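Local coordinates for protein sugar kinase (Agrobacterium tumefaciens, PDB 2RBC) that probably phosphorylates a sugar or related carbohydrate at the expense of ATP, as a putative ribokinase of the pfkB carbohydrate kinase family, at residues Trp249-Glu252 and Thr257-Phe260. Residues are numbered along the deposited sequence; the frame is centred on the assembly and turned at random.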
loop_
_atom_site.group_PDB
_atom_site.type_symbol
_atom_site.label_atom_id
_atom_site.label_comp_id
_atom_site.label_asym_id
_atom_site.label_seq_id
_atom_site.Cartn_x
_atom_site.Cartn_y
_atom_site.Cartn_z
ATOM N N TRP A 249 -7.264 20.904 27.586
ATOM C CA TRP A 249 -7.253 22.217 28.201
ATOM C C TRP A 249 -7.777 23.224 27.211
ATOM O O TRP A 249 -7.493 23.113 26.031
ATOM C CB TRP A 249 -5.828 22.624 28.562
ATOM C CG TRP A 249 -5.282 21.923 29.763
ATOM C CD1 TRP A 249 -5.267 22.395 31.037
ATOM C CD2 TRP A 249 -4.675 20.630 29.804
ATOM N NE1 TRP A 249 -4.683 21.482 31.869
ATOM C CE2 TRP A 249 -4.291 20.397 31.137
ATOM C CE3 TRP A 249 -4.390 19.661 28.833
ATOM C CZ2 TRP A 249 -3.656 19.228 31.546
ATOM C CZ3 TRP A 249 -3.731 18.479 29.244
ATOM C CH2 TRP A 249 -3.393 18.275 30.591
ATOM N N TRP A 250 -8.556 24.201 27.673
ATOM C CA TRP A 250 -9.052 25.230 26.739
ATOM C C TRP A 250 -9.316 26.550 27.423
ATOM O O TRP A 250 -9.457 26.627 28.660
ATOM C CB TRP A 250 -10.333 24.759 25.990
ATOM C CG TRP A 250 -11.649 24.868 26.770
ATOM C CD1 TRP A 250 -12.533 25.889 26.725
ATOM C CD2 TRP A 250 -12.205 23.893 27.653
ATOM N NE1 TRP A 250 -13.610 25.630 27.542
ATOM C CE2 TRP A 250 -13.435 24.400 28.117
ATOM C CE3 TRP A 250 -11.781 22.625 28.099
ATOM C CZ2 TRP A 250 -14.239 23.705 29.034
ATOM C CZ3 TRP A 250 -12.579 21.929 28.978
ATOM C CH2 TRP A 250 -13.807 22.471 29.433
ATOM N N THR A 251 -9.390 27.577 26.574
ATOM C CA THR A 251 -9.816 28.911 26.948
ATOM C C THR A 251 -10.933 29.373 25.994
ATOM O O THR A 251 -10.898 29.155 24.773
ATOM C CB THR A 251 -8.620 29.931 26.952
ATOM O OG1 THR A 251 -8.050 30.004 25.648
ATOM C CG2 THR A 251 -7.519 29.557 27.944
ATOM N N GLU A 252 -11.939 30.021 26.577
ATOM C CA GLU A 252 -13.012 30.630 25.811
ATOM C C GLU A 252 -12.552 31.938 25.183
ATOM O O GLU A 252 -11.599 32.577 25.660
ATOM C CB GLU A 252 -14.196 30.936 26.723
ATOM C CG GLU A 252 -14.695 29.755 27.548
ATOM C CD GLU A 252 -15.502 28.750 26.748
ATOM O OE1 GLU A 252 -15.871 29.038 25.576
ATOM O OE2 GLU A 252 -15.764 27.662 27.320
ATOM N N THR A 257 -9.273 32.489 31.562
ATOM C CA THR A 257 -9.458 31.334 32.412
ATOM C C THR A 257 -9.214 30.040 31.656
ATOM O O THR A 257 -9.829 29.807 30.611
ATOM C CB THR A 257 -10.870 31.286 33.009
ATOM O OG1 THR A 257 -11.142 32.532 33.653
ATOM C CG2 THR A 257 -10.961 30.147 34.002
ATOM N N VAL A 258 -8.285 29.232 32.164
ATOM C CA VAL A 258 -7.944 27.937 31.578
ATOM C C VAL A 258 -8.842 26.853 32.197
ATOM O O VAL A 258 -8.893 26.688 33.405
ATOM C CB VAL A 258 -6.429 27.603 31.732
ATOM C CG1 VAL A 258 -6.094 26.208 31.115
ATOM C CG2 VAL A 258 -5.571 28.714 31.059
ATOM N N HIS A 259 -9.571 26.137 31.346
ATOM C CA HIS A 259 -10.455 25.040 31.771
ATOM C C HIS A 259 -9.800 23.754 31.386
ATOM O O HIS A 259 -9.028 23.692 30.428
ATOM C CB HIS A 259 -11.815 25.139 31.083
ATOM C CG HIS A 259 -12.477 26.451 31.298
ATOM N ND1 HIS A 259 -12.978 26.834 32.525
ATOM C CD2 HIS A 259 -12.651 27.506 30.474
ATOM C CE1 HIS A 259 -13.458 28.062 32.430
ATOM N NE2 HIS A 259 -13.283 28.487 31.193
ATOM N N PHE A 260 -10.154 22.708 32.110
ATOM C CA PHE A 260 -9.625 21.396 31.874
ATOM C C PHE A 260 -10.754 20.366 31.955
ATOM O O PHE A 260 -11.651 20.453 32.820
ATOM C CB PHE A 260 -8.545 21.054 32.900
ATOM C CG PHE A 260 -8.067 19.629 32.807
ATOM C CD1 PHE A 260 -7.358 19.209 31.711
ATOM C CD2 PHE A 260 -8.346 18.715 33.805
ATOM C CE1 PHE A 260 -6.939 17.903 31.595
ATOM C CE2 PHE A 260 -7.937 17.417 33.698
ATOM C CZ PHE A 260 -7.230 17.008 32.592
HETATM O O HOH W 1 -11.472 31.142 29.215
#
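A beta hairpin at the end of the large mixed sheet pairs Trp250 with His259, the antiparallel hydrogen-bonded pair of segments 249-252 and 257-260. Two backbone bonds define the register: His259 N reaches Trp250 O at 2.7 Å in a nearly straight bond, and Trp250 N reaches His259 O at 2.8 Å. On the same face of the sheet, CB of His259 sits over the six-membered ring of Trp250, 3.4 Å from its centroid and only 11° off the normal, which identifies a CH-pi contact. Trp250 can offer that face because its CG stands between the backbone N and the carbonyl carbon (chi1 80°), turning the indole toward His259 so that its face meets CB. The indole's rotation is probably held further by Trp250 NE1, which donates to Glu252 OE2 at 3.0 Å; the carboxylate oxygen lies nearly in the ring plane. Glu252 OE1 is held in turn by Ser292, at the start of helix 292-307, which packs on Trp250 and His259 through Arg293; the ring of Phe238, on the neighbouring strand 238-242, also meets that of Trp250.

The other face carries Trp249 and Phe260, a non-hydrogen-bonded pair. Their side chains run side by side, and Phe260 CD1 approaches Trp249 CE2 to 3.3 Å from over the indole face, the two ring planes inclined at 39°. Val258 CG1 meets the indole edge instead, while helix 223-233 also packs against Trp249. Since strand 248-251 also pairs antiparallel with strand 238-242, the hairpin extends the parallel core with antiparallel strands, as in the alpha/beta domain of ribokinase-like folds.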